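Local coordinates for general Secretion Pathway Protein (Vibrio vulnificus, PDB 4G54) that probably binds peptidoglycan through this periplasmic part of the EpsAB fusion protein, a component of the type II secretion system, at residues Glu21-Arg26 with Gly107-Thr112; Gln32-Leu37 with Pro78-Leu83; Ala90-Leu95 with Val102-Gly107. One frame throughout, in Å; residues are numbered along the deposited sequence.

Contact 1 of 3, residues Glu21-Arg26 with Gly107-Thr112; sequences ESAVAR and GEQRLT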
ATOM      1  N   GLU A  21       9.652  -0.619 -25.696  1.00 55.55           N
ATOM      2  CA  GLU A  21       9.900   0.276 -24.554  1.00 54.19           C
ATOM      3  C   GLU A  21      10.972  -0.192 -23.537  1.00 52.77           C
ATOM      4  O   GLU A  21      10.663  -0.589 -22.395  1.00 51.41           O
ATOM      5  CB  GLU A  21       8.576   0.708 -23.874  1.00 54.26           C
ATOM      6  CG  GLU A  21       7.531   1.421 -24.802  1.00 54.80           C
ATOM      7  CD  GLU A  21       6.569   0.434 -25.430  1.00 57.47           C
ATOM      8  OE1 GLU A  21       6.501  -0.691 -24.899  1.00 57.06           O
ATOM      9  OE2 GLU A  21       5.884   0.759 -26.435  1.00 56.97           O
ATOM     10  N   SER A  22      12.241  -0.105 -23.946  1.00 51.99           N
ATOM     11  CA  SER A  22      13.344  -0.444 -23.026  1.00 49.82           C
ATOM     12  C   SER A  22      13.422   0.491 -21.759  1.00 46.34           C
ATOM     13  O   SER A  22      13.937   0.078 -20.729  1.00 45.26           O
ATOM     14  CB  SER A  22      14.696  -0.601 -23.770  1.00 52.63           C
ATOM     15  OG  SER A  22      15.305   0.649 -24.079  1.00 57.27           O
ATOM     16  N   ALA A  23      12.922   1.730 -21.852  1.00 43.38           N
ATOM     17  CA  ALA A  23      12.901   2.650 -20.688  1.00 40.73           C
ATOM     18  C   ALA A  23      12.112   2.062 -19.514  1.00 37.86           C
ATOM     19  O   ALA A  23      12.442   2.384 -18.357  1.00 35.75           O
ATOM     20  CB  ALA A  23      12.293   3.966 -21.053  1.00 41.16           C
ATOM     21  N   VAL A  24      11.074   1.260 -19.796  1.00 37.40           N
ATOM     22  CA  VAL A  24      10.233   0.752 -18.693  1.00 37.17           C
ATOM     23  C   VAL A  24      10.952  -0.218 -17.857  1.00 37.75           C
ATOM     24  O   VAL A  24      10.541  -0.446 -16.696  1.00 37.36           O
ATOM     25  CB  VAL A  24       9.000  -0.082 -19.118  1.00 38.16           C
ATOM     26  CG1 VAL A  24       7.734   0.429 -18.411  1.00 37.33           C
ATOM     27  CG2 VAL A  24       8.887  -0.303 -20.569  1.00 44.16           C
ATOM     28  N   ALA A  25      11.955  -0.867 -18.451  1.00 40.13           N
ATOM     29  CA  ALA A  25      12.692  -1.983 -17.857  1.00 40.51           C
ATOM     30  C   ALA A  25      14.005  -1.578 -17.212  1.00 40.99           C
ATOM     31  O   ALA A  25      14.948  -2.375 -17.161  1.00 43.36           O
ATOM     32  CB  ALA A  25      12.977  -3.032 -18.931  1.00 42.60           C
ATOM     33  N   ARG A  26      14.100  -0.334 -16.743  1.00 37.57           N
ATOM     34  CA  ARG A  26      15.288   0.110 -16.059  1.00 35.90           C
ATOM     35  C   ARG A  26      15.726  -0.676 -14.772  1.00 34.54           C
ATOM     36  O   ARG A  26      16.921  -0.931 -14.578  1.00 35.73           O
ATOM     37  CB  ARG A  26      15.089   1.581 -15.696  1.00 35.09           C
ATOM     38  CG  ARG A  26      16.247   2.084 -14.960  1.00 40.20           C
ATOM     39  CD  ARG A  26      16.264   3.592 -14.817  1.00 43.08           C
ATOM     40  NE  ARG A  26      17.332   3.949 -13.890  1.00 44.87           N
ATOM     41  CZ  ARG A  26      17.274   3.789 -12.557  1.00 44.88           C
ATOM     42  NH1 ARG A  26      16.178   3.319 -11.958  1.00 35.93           N
ATOM     43  NH2 ARG A  26      18.331   4.131 -11.820  1.00 45.25           N
ATOM     44  N   GLY A 107      12.152   4.727 -11.841  1.00 26.37           N
ATOM     45  CA  GLY A 107      13.384   5.112 -11.132  1.00 26.78           C
ATOM     46  C   GLY A 107      14.104   6.315 -11.817  1.00 27.21           C
ATOM     47  O   GLY A 107      14.916   7.002 -11.215  1.00 30.69           O
ATOM     48  N   GLU A 108      13.713   6.555 -13.065  1.00 26.55           N
ATOM     49  CA  GLU A 108      14.233   7.703 -13.840  1.00 28.27           C
ATOM     50  C   GLU A 108      13.197   8.509 -14.556  1.00 28.29           C
ATOM     51  O   GLU A 108      13.405   9.709 -14.756  1.00 29.37           O
ATOM     52  CB  GLU A 108      15.298   7.218 -14.815  1.00 30.69           C
ATOM     53  CG  GLU A 108      16.613   7.013 -13.983  1.00 39.95           C
ATOM     54  CD  GLU A 108      17.129   8.243 -13.142  1.00 50.66           C
ATOM     55  OE1 GLU A 108      17.468   8.054 -11.918  1.00 49.38           O
ATOM     56  OE2 GLU A 108      17.217   9.376 -13.699  1.00 55.56           O
ATOM     57  N   GLN A 109      12.152   7.873 -15.020  1.00 26.76           N
ATOM     58  CA  GLN A 109      11.129   8.541 -15.804  1.00 26.84           C
ATOM     59  C   GLN A 109       9.722   8.234 -15.320  1.00 26.65           C
ATOM     60  O   GLN A 109       9.454   7.139 -14.834  1.00 25.35           O
ATOM     61  CB  GLN A 109      11.205   8.064 -17.276  1.00 29.45           C
ATOM     62  CG  GLN A 109      12.528   8.405 -17.921  1.00 37.32           C
ATOM     63  CD  GLN A 109      12.560   7.856 -19.343  1.00 41.17           C
ATOM     64  OE1 GLN A 109      11.740   8.225 -20.195  1.00 45.66           O
ATOM     65  NE2 GLN A 109      13.515   6.979 -19.595  1.00 47.12           N
ATOM     66  N   ARG A 110       8.837   9.202 -15.471  1.00 26.00           N
ATOM     67  CA  ARG A 110       7.407   8.915 -15.452  1.00 26.21           C
ATOM     68  C   ARG A 110       6.866   8.635 -16.858  1.00 27.16           C
ATOM     69  O   ARG A 110       6.942   9.511 -17.752  1.00 30.14           O
ATOM     70  CB  ARG A 110       6.708  10.118 -14.821  1.00 27.15           C
ATOM     71  CG  ARG A 110       5.220   9.965 -14.690  1.00 28.77           C
ATOM     72  CD  ARG A 110       4.619  11.371 -14.217  1.00 37.29           C
ATOM     73  NE  ARG A 110       3.266  11.308 -13.641  0.50 33.94           N
ATOM     74  CZ  ARG A 110       2.904  11.529 -12.369  0.50 29.62           C
ATOM     75  NH1 ARG A 110       3.762  11.858 -11.391  0.50 28.76           N
ATOM     76  NH2 ARG A 110       1.611  11.420 -12.089  0.50 33.65           N
ATOM     77  N   LEU A 111       6.350   7.425 -17.060  1.00 25.88           N
ATOM     78  CA  LEU A 111       5.772   6.948 -18.345  1.00 28.07           C
ATOM     79  C   LEU A 111       4.275   6.615 -18.260  1.00 28.27           C
ATOM     80  O   LEU A 111       3.778   6.177 -17.233  1.00 27.74           O
ATOM     81  CB  LEU A 111       6.449   5.629 -18.808  1.00 29.63           C
ATOM     82  CG  LEU A 111       7.976   5.696 -18.776  1.00 35.28           C
ATOM     83  CD1 LEU A 111       8.610   4.363 -19.161  1.00 35.97           C
ATOM     84  CD2 LEU A 111       8.490   6.817 -19.618  1.00 40.81           C
ATOM     85  N   THR A 112       3.563   6.812 -19.376  1.00 29.13           N
ATOM     86  CA  THR A 112       2.174   6.397 -19.461  1.00 29.61           C
ATOM     87  C   THR A 112       2.097   5.264 -20.471  1.00 29.41           C
ATOM     88  O   THR A 112       2.583   5.421 -21.603  1.00 30.76           O
ATOM     89  CB  THR A 112       1.273   7.565 -19.896  1.00 32.73           C
ATOM     90  OG1 THR A 112       1.291   8.524 -18.831  1.00 35.82           O
ATOM     91  CG2 THR A 112      -0.173   7.109 -20.030  1.00 36.64           C
TER
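The guanidinium of Arg-26 lies against the turn at Gly-107 and Glu-108, which place atoms over one of its faces. Glu-108 CG stands above the plane near the rim, 3.1 Å from Arg-26 NE, and Gly-107 O lies over the same face. At one corner of the group Arg-26 NH1 comes within 3.4 Å of Gly-107 CA and donates a hydrogen bond to the carbonyl of Thr-106. The extended arginine chain carries the group this far from the backbone. The carboxylate of Glu-108, whose chain bends at chi2 (-55°), is turned 57° from the guanidinium plane. Its OE1 is 4.0 Å from Arg-26 NH2 but well out of that plane, so the attraction is probably one of charge alone.

Away from the guanidinium the contact is mostly apolar. Leu-111 CD1 reaches the short 3-10 turn, 4.0 Å from Val-24 CA and 4.1 Å from Val-24 CG1. Ala-23 CB touches the same methyl and meets Gln-109 NE2 at 3.6 Å.

Thr-106 OG1 accepts bonds from the backbone N of Glu-108 and Gln-109, the former giving an ST turn, and Tyr-226 OH bonds to Gly-107 N. The arrangement is that of an N-terminal segment packed against the turn and the first residues of the second strand of a beta hairpin, here strands 101-105 and 110-114 at the margin of the antiparallel sheet.

Contact 2 of 3, residues Gln32-Leu37 with Pro78-Leu83; sequences QGLEEL and PLLLTL
Leu-37 and Leu-80 share one first torsion, each with CG swung opposite its backbone N (chi1 -176° in both), and this sends their branches into the interface between helix 30-40 and strand 79-85. From the helix, Leu-37 divides its two methyls: CD1 rests 4.0 Å from Pro-78 CB, while CD2 goes to the strand backbone, 3.8 Å from Leu-80 N, and also meets Leu-80 CB. From the strand, Leu-80 reaches back with both methyls. CD1 presses on the bare backbone of Gly-33, 3.5 Å from its CA; CD2 lies 4.1 Å from Leu-34 CG, the two leucines crossing at about a right angle. With no side chain at Gly-33, the leucine can come right up to the helix surface. Every touching residue is buried, and the side chains that meet are all apolar, with methyls also resting on backbone: a leucine-rich helix-on-sheet interface.

The axes of helix 32-37 and strand 79-83 come within 8.7 Å and run nearly antiparallel, at 156°. Leu-34 extends the same interface to Thr-127 and Leu-129 of strand 125-131, and Leu-40 of the same helix touches Val-93 of strand 88-97. The helix therefore covers one face of the sheet across strand 79-85 and onto its neighbours.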
ATOM      1  N   GLN A  32      15.528  -3.445  -6.043  1.00 22.87           N
ATOM      2  CA  GLN A  32      15.641  -2.121  -6.623  1.00 21.71           C
ATOM      3  C   GLN A  32      14.252  -1.462  -6.767  1.00 21.42           C
ATOM      4  O   GLN A  32      14.029  -0.272  -6.385  1.00 21.91           O
ATOM      5  CB  GLN A  32      16.282  -2.236  -8.035  1.00 23.97           C
ATOM      6  CG  GLN A  32      16.695  -0.978  -8.555  1.00 33.93           C
ATOM      7  CD  GLN A  32      17.442  -1.161  -9.823  1.00 38.85           C
ATOM      8  OE1 GLN A  32      17.675  -2.320 -10.287  1.00 36.87           O
ATOM      9  NE2 GLN A  32      17.836  -0.029 -10.418  1.00 39.13           N
ATOM     10  N   GLY A  33      13.300  -2.238  -7.302  1.00 20.62           N
ATOM     11  CA  GLY A  33      11.911  -1.728  -7.398  1.00 19.14           C
ATOM     12  C   GLY A  33      11.297  -1.379  -6.088  1.00 18.53           C
ATOM     13  O   GLY A  33      10.570  -0.389  -5.987  1.00 18.79           O
ATOM     14  N   LEU A  34      11.531  -2.212  -5.091  1.00 18.34           N
ATOM     15  CA  LEU A  34      10.899  -1.948  -3.758  1.00 16.47           C
ATOM     16  C   LEU A  34      11.568  -0.761  -3.076  1.00 17.75           C
ATOM     17  O   LEU A  34      10.867   0.028  -2.406  1.00 17.90           O
ATOM     18  CB  LEU A  34      10.986  -3.138  -2.829  1.00 18.01           C
ATOM     19  CG  LEU A  34      10.100  -4.278  -3.243  1.00 19.11           C
ATOM     20  CD1 LEU A  34      10.470  -5.426  -2.333  1.00 20.55           C
ATOM     21  CD2 LEU A  34       8.568  -3.910  -3.067  1.00 21.91           C
ATOM     22  N   GLU A  35      12.874  -0.566  -3.325  1.00 17.31           N
ATOM     23  CA  GLU A  35      13.509   0.655  -2.798  1.00 19.11           C
ATOM     24  C   GLU A  35      12.763   1.880  -3.367  1.00 19.44           C
ATOM     25  O   GLU A  35      12.486   2.852  -2.628  1.00 20.07           O
ATOM     26  CB  GLU A  35      15.041   0.685  -3.103  1.00 20.39           C
ATOM     27  CG  GLU A  35      15.694   1.831  -2.435  1.00 25.08           C
ATOM     28  CD  GLU A  35      17.170   1.925  -2.792  1.00 35.76           C
ATOM     29  OE1 GLU A  35      17.617   1.193  -3.701  1.00 41.53           O
ATOM     30  OE2 GLU A  35      17.848   2.762  -2.164  1.00 44.20           O
ATOM     31  N   GLU A  36      12.416   1.889  -4.647  1.00 19.10           N
ATOM     32  CA  GLU A  36      11.688   2.996  -5.229  1.00 19.76           C
ATOM     33  C   GLU A  36      10.261   3.105  -4.634  1.00 18.25           C
ATOM     34  O   GLU A  36       9.758   4.213  -4.398  1.00 18.63           O
ATOM     35  CB  GLU A  36      11.641   2.800  -6.773  1.00 21.59           C
ATOM     36  CG  GLU A  36      11.262   4.115  -7.564  1.00 24.72           C
ATOM     37  CD  GLU A  36      12.334   5.181  -7.501  1.00 26.20           C
ATOM     38  OE1 GLU A  36      13.500   4.903  -7.033  1.00 25.70           O
ATOM     39  OE2 GLU A  36      12.002   6.292  -7.998  1.00 26.60           O
ATOM     40  N   LEU A  37       9.599   1.952  -4.516  1.00 17.04           N
ATOM     41  CA  LEU A  37       8.213   2.001  -3.991  1.00 15.93           C
ATOM     42  C   LEU A  37       8.181   2.546  -2.578  1.00 17.48           C
ATOM     43  O   LEU A  37       7.306   3.350  -2.239  1.00 17.91           O
ATOM     44  CB  LEU A  37       7.623   0.578  -4.118  1.00 17.79           C
ATOM     45  CG  LEU A  37       6.157   0.458  -3.718  1.00 18.44           C
ATOM     46  CD1 LEU A  37       5.378   1.360  -4.609  1.00 18.60           C
ATOM     47  CD2 LEU A  37       5.710  -1.025  -3.923  1.00 18.29           C
ATOM     48  N   PRO A  78      -0.183   2.408  -4.688  1.00 16.15           N
ATOM     49  CA  PRO A  78       0.772   2.018  -5.710  1.00 16.40           C
ATOM     50  C   PRO A  78       1.296   0.590  -5.453  1.00 16.03           C
ATOM     51  O   PRO A  78       1.281   0.074  -4.329  1.00 17.81           O
ATOM     52  CB  PRO A  78       1.903   3.069  -5.586  1.00 16.20           C
ATOM     53  CG  PRO A  78       1.141   4.290  -5.083  1.00 18.30           C
ATOM     54  CD  PRO A  78       0.111   3.722  -4.078  1.00 16.41           C
ATOM     55  N   LEU A  79       1.740  -0.049  -6.545  1.00 17.13           N
ATOM     56  CA  LEU A  79       2.273  -1.426  -6.525  1.00 15.73           C
ATOM     57  C   LEU A  79       3.511  -1.484  -7.339  1.00 16.92           C
ATOM     58  O   LEU A  79       3.775  -0.574  -8.225  1.00 18.06           O
ATOM     59  CB  LEU A  79       1.236  -2.385  -7.256  1.00 15.59           C
ATOM     60  CG  LEU A  79      -0.075  -2.535  -6.495  1.00 17.82           C
ATOM     61  CD1 LEU A  79      -1.006  -3.399  -7.311  1.00 20.22           C
ATOM     62  CD2 LEU A  79       0.068  -3.217  -5.142  1.00 19.07           C
ATOM     63  N   LEU A  80       4.322  -2.562  -7.162  1.00 14.93           N
ATOM     64  CA  LEU A  80       5.480  -2.794  -8.078  1.00 16.07           C
ATOM     65  C   LEU A  80       5.061  -3.891  -9.083  1.00 17.35           C
ATOM     66  O   LEU A  80       4.588  -4.969  -8.618  1.00 18.84           O
ATOM     67  CB  LEU A  80       6.689  -3.269  -7.267  1.00 16.37           C
ATOM     68  CG  LEU A  80       7.986  -3.442  -8.119  1.00 18.09           C
ATOM     69  CD1 LEU A  80       8.558  -2.022  -8.518  1.00 19.69           C
ATOM     70  CD2 LEU A  80       9.009  -4.188  -7.218  1.00 19.46           C
ATOM     71  N   LEU A  81       5.147  -3.576 -10.388  1.00 18.25           N
ATOM     72  CA  LEU A  81       4.716  -4.554 -11.403  1.00 18.07           C
ATOM     73  C   LEU A  81       5.969  -5.324 -11.835  1.00 19.97           C
ATOM     74  O   LEU A  81       7.020  -4.741 -12.092  1.00 20.27           O
ATOM     75  CB  LEU A  81       4.141  -3.850 -12.651  1.00 18.65           C
ATOM     76  CG  LEU A  81       2.958  -2.936 -12.344  1.00 18.94           C
ATOM     77  CD1 LEU A  81       2.442  -2.440 -13.711  1.00 23.40           C
ATOM     78  CD2 LEU A  81       1.878  -3.649 -11.555  1.00 20.45           C
ATOM     79  N   THR A  82       5.872  -6.641 -11.994  1.00 19.36           N
ATOM     80  CA  THR A  82       6.941  -7.431 -12.604  1.00 20.87           C
ATOM     81  C   THR A  82       6.648  -7.454 -14.083  1.00 22.65           C
ATOM     82  O   THR A  82       5.565  -7.980 -14.510  1.00 22.64           O
ATOM     83  CB  THR A  82       6.964  -8.874 -12.016  1.00 21.81           C
ATOM     84  OG1 THR A  82       7.167  -8.832 -10.573  1.00 22.38           O
ATOM     85  CG2 THR A  82       8.145  -9.705 -12.656  1.00 23.43           C
ATOM     86  N   LEU A  83       7.621  -7.012 -14.885  1.00 22.91           N
ATOM     87  CA  LEU A  83       7.480  -7.101 -16.364  1.00 25.39           C
ATOM     88  C   LEU A  83       8.341  -8.280 -16.857  1.00 28.67           C
ATOM     89  O   LEU A  83       9.409  -8.560 -16.289  1.00 29.49           O
ATOM     90  CB  LEU A  83       7.893  -5.791 -17.000  1.00 26.21           C
ATOM     91  CG  LEU A  83       7.124  -4.529 -16.515  1.00 25.53           C
ATOM     92  CD1 LEU A  83       7.527  -3.314 -17.391  1.00 30.95           C
ATOM     93  CD2 LEU A  83       5.629  -4.770 -16.558  1.00 25.24           C
TER

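Contact 3 of 3, residues Ala90-Leu95 with Val102-Gly107; sequences AYVVLL and VVLLTG
Val-93 O is approached by one N-H donor and one CA-H from the opposite strand. Leu-105 N binds it in the carbonyl plane at 2.8 Å with a nearly straight N-H (164°), and the CA-H of Leu-104 adds a weaker contact, with CA 3.2 Å from Val-93 O. In return Val-93 N donates to Leu-105 O at 2.9 Å, which makes Val-93 and Leu-105 an antiparallel hydrogen-bonded pair. One step on, Leu-94 and Leu-104 form a non-hydrogen-bonded pair, and beyond it Leu-95 N donates to Val-103 O, also at 2.9 Å.

The side chains divide between the two faces of the sheet. Val-93 and Leu-105 meet through their CB atoms, 4.0 Å apart, on the face on which Leu-40 of helix 30-40 packs. Leu-95 lies beside Val-103 there and points the same way, while its CB also touches Leu-105 CD1. On the other face Leu-94, whose CG lies trans to the main-chain nitrogen (chi1 173°), sends CD1 across Val-102 at about a right angle, 3.5 Å from its CB. The same methyl is 3.9 Å from Leu-104 CD2. Val-92 crosses Leu-104 in like manner, its CG2 3.8 Å from Leu-104 CB, and Leu-104 goes on to touch Val-24.

In this hairpin of strands 88-97 and 101-105, alternate backbone groups pair between the two strands, while others pair with flanking strands 79-85 and 110-114. All nine touching residues are buried, so the aliphatic layers probably shield the backbone hydrogen bonds from water.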
ATOM      1  N   ALA A  90      11.942  -7.317 -15.326  1.00 30.44           N
ATOM      2  CA  ALA A  90      12.176  -5.941 -14.924  1.00 29.03           C
ATOM      3  C   ALA A  90      11.015  -5.519 -14.078  1.00 24.86           C
ATOM      4  O   ALA A  90       9.997  -6.263 -13.942  1.00 25.66           O
ATOM      5  CB  ALA A  90      12.299  -5.001 -16.114  1.00 30.32           C
ATOM      6  N   TYR A  91      11.173  -4.402 -13.385  1.00 21.86           N
ATOM      7  CA  TYR A  91      10.217  -4.062 -12.303  1.00 21.90           C
ATOM      8  C   TYR A  91       9.925  -2.563 -12.459  1.00 22.60           C
ATOM      9  O   TYR A  91      10.826  -1.795 -12.649  1.00 24.17           O
ATOM     10  CB  TYR A  91      10.880  -4.308 -10.912  1.00 21.13           C
ATOM     11  CG  TYR A  91      11.148  -5.775 -10.706  1.00 23.13           C
ATOM     12  CD1 TYR A  91      12.358  -6.366 -11.139  1.00 23.47           C
ATOM     13  CD2 TYR A  91      10.147  -6.592 -10.133  1.00 23.93           C
ATOM     14  CE1 TYR A  91      12.552  -7.721 -11.005  1.00 24.74           C
ATOM     15  CE2 TYR A  91      10.340  -7.990  -9.958  1.00 25.55           C
ATOM     16  CZ  TYR A  91      11.568  -8.544 -10.393  1.00 26.35           C
ATOM     17  OH  TYR A  91      11.836  -9.874 -10.268  1.00 34.31           O
ATOM     18  N   VAL A  92       8.648  -2.181 -12.379  1.00 21.58           N
ATOM     19  CA  VAL A  92       8.281  -0.768 -12.540  1.00 20.21           C
ATOM     20  C   VAL A  92       7.169  -0.437 -11.525  1.00 19.59           C
ATOM     21  O   VAL A  92       6.401  -1.308 -11.139  1.00 19.14           O
ATOM     22  CB  VAL A  92       7.832  -0.490 -14.016  1.00 24.13           C
ATOM     23  CG1 VAL A  92       6.480  -1.176 -14.368  1.00 22.27           C
ATOM     24  CG2 VAL A  92       7.784   0.948 -14.267  1.00 29.80           C
ATOM     25  N   VAL A  93       7.194   0.776 -10.986  1.00 18.91           N
ATOM     26  CA  VAL A  93       6.158   1.184 -10.054  1.00 18.42           C
ATOM     27  C   VAL A  93       4.927   1.606 -10.781  1.00 17.29           C
ATOM     28  O   VAL A  93       4.980   2.451 -11.689  1.00 19.67           O
ATOM     29  CB  VAL A  93       6.657   2.287  -9.082  1.00 19.41           C
ATOM     30  CG1 VAL A  93       5.482   2.883  -8.290  1.00 20.94           C
ATOM     31  CG2 VAL A  93       7.736   1.679  -8.145  1.00 23.72           C
ATOM     32  N   LEU A  94       3.777   1.030 -10.381  1.00 17.73           N
ATOM     33  CA  LEU A  94       2.475   1.531 -10.884  1.00 17.71           C
ATOM     34  C   LEU A  94       2.022   2.571  -9.896  1.00 17.14           C
ATOM     35  O   LEU A  94       1.770   2.288  -8.714  1.00 18.81           O
ATOM     36  CB  LEU A  94       1.452   0.357 -10.927  1.00 19.46           C
ATOM     37  CG  LEU A  94       0.006   0.773 -11.262  1.00 20.52           C
ATOM     38  CD1 LEU A  94      -0.093   1.184 -12.669  1.00 22.66           C
ATOM     39  CD2 LEU A  94      -0.921  -0.443 -11.022  1.00 26.73           C
ATOM     40  N   LEU A  95       1.853   3.815 -10.384  1.00 18.52           N
ATOM     41  CA  LEU A  95       1.416   4.907  -9.533  1.00 18.87           C
ATOM     42  C   LEU A  95      -0.053   5.055  -9.617  1.00 21.43           C
ATOM     43  O   LEU A  95      -0.681   5.302  -8.552  1.00 23.53           O
ATOM     44  CB  LEU A  95       2.135   6.260  -9.973  1.00 17.81           C
ATOM     45  CG  LEU A  95       1.711   7.533  -9.273  1.00 22.19           C
ATOM     46  CD1 LEU A  95       2.157   7.511  -7.810  1.00 21.03           C
ATOM     47  CD2 LEU A  95       2.398   8.721 -10.029  1.00 24.91           C
ATOM     48  N   VAL A 102      -2.039   3.343 -17.669  1.00 24.01           N
ATOM     49  CA  VAL A 102      -1.429   3.275 -16.324  1.00 23.21           C
ATOM     50  C   VAL A 102      -0.265   4.265 -16.362  1.00 22.69           C
ATOM     51  O   VAL A 102       0.290   4.592 -17.420  1.00 25.13           O
ATOM     52  CB  VAL A 102      -0.911   1.904 -16.002  1.00 23.23           C
ATOM     53  CG1 VAL A 102      -2.103   0.908 -15.788  1.00 23.41           C
ATOM     54  CG2 VAL A 102       0.113   1.349 -17.101  1.00 23.51           C
ATOM     55  N   VAL A 103      -0.023   4.836 -15.187  1.00 20.93           N
ATOM     56  CA  VAL A 103       1.148   5.727 -15.000  1.00 21.44           C
ATOM     57  C   VAL A 103       2.203   4.955 -14.262  1.00 20.46           C
ATOM     58  O   VAL A 103       1.979   4.379 -13.203  1.00 20.11           O
ATOM     59  CB  VAL A 103       0.787   7.030 -14.236  1.00 21.59           C
ATOM     60  CG1 VAL A 103       2.053   7.875 -13.969  1.00 24.83           C
ATOM     61  CG2 VAL A 103      -0.247   7.747 -15.091  1.00 22.76           C
ATOM     62  N   LEU A 104       3.380   4.859 -14.889  1.00 20.43           N
ATOM     63  CA  LEU A 104       4.501   4.024 -14.402  1.00 19.72           C
ATOM     64  C   LEU A 104       5.682   4.907 -13.991  1.00 22.89           C
ATOM     65  O   LEU A 104       5.977   5.913 -14.648  1.00 23.53           O
ATOM     66  CB  LEU A 104       4.921   3.069 -15.503  1.00 21.30           C
ATOM     67  CG  LEU A 104       3.798   2.157 -16.029  1.00 20.71           C
ATOM     68  CD1 LEU A 104       4.443   1.250 -17.082  1.00 23.03           C
ATOM     69  CD2 LEU A 104       3.187   1.380 -14.860  1.00 20.09           C
ATOM     70  N   LEU A 105       6.371   4.502 -12.939  1.00 20.83           N
ATOM     71  CA  LEU A 105       7.636   5.153 -12.470  1.00 20.73           C
ATOM     72  C   LEU A 105       8.782   4.160 -12.556  1.00 23.11           C
ATOM     73  O   LEU A 105       8.715   3.092 -11.977  1.00 21.28           O
ATOM     74  CB  LEU A 105       7.464   5.688 -11.047  1.00 20.27           C
ATOM     75  CG  LEU A 105       6.244   6.554 -10.792  1.00 22.12           C
ATOM     76  CD1 LEU A 105       6.157   6.924  -9.277  1.00 23.21           C
ATOM     77  CD2 LEU A 105       6.358   7.875 -11.555  1.00 26.09           C
ATOM     78  N   THR A 106       9.857   4.527 -13.273  1.00 22.78           N
ATOM     79  CA  THR A 106      10.918   3.579 -13.627  1.00 24.54           C
ATOM     80  C   THR A 106      12.146   3.766 -12.763  1.00 25.69           C
ATOM     81  O   THR A 106      13.119   3.024 -12.897  1.00 28.31           O
ATOM     82  CB  THR A 106      11.366   3.721 -15.108  1.00 26.33           C
ATOM     83  OG1 THR A 106      12.106   4.992 -15.194  1.00 26.08           O
ATOM     84  CG2 THR A 106      10.234   3.735 -16.098  1.00 28.13           C
ATOM     85  N   GLY A 107      12.152   4.727 -11.841  1.00 26.37           N
ATOM     86  CA  GLY A 107      13.384   5.112 -11.132  1.00 26.78           C
ATOM     87  C   GLY A 107      14.104   6.315 -11.817  1.00 27.21           C
ATOM     88  O   GLY A 107      14.916   7.002 -11.215  1.00 30.69           O
TER

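Overall arrangement
Read from the N terminus, the chain opens contact 1 at residues 21-26, ahead of helix 30-40, and completes it only at 107-112. The other two contacts lie in series within that long span and none cross: contact 2 closes the loop from 32-37 to 78-83, then contact 3 closes the short hairpin from 90-95 to 102-107, ending at Gly-107, which contact 1 shares. All reach one antiparallel sheet. Strands 79-85 and 88-97 pair directly between contacts 2 and 3, while strands 101-105 and 110-114 pair between contacts 3 and 1. Together they tie the N-terminal segment and first helix to four successive strands.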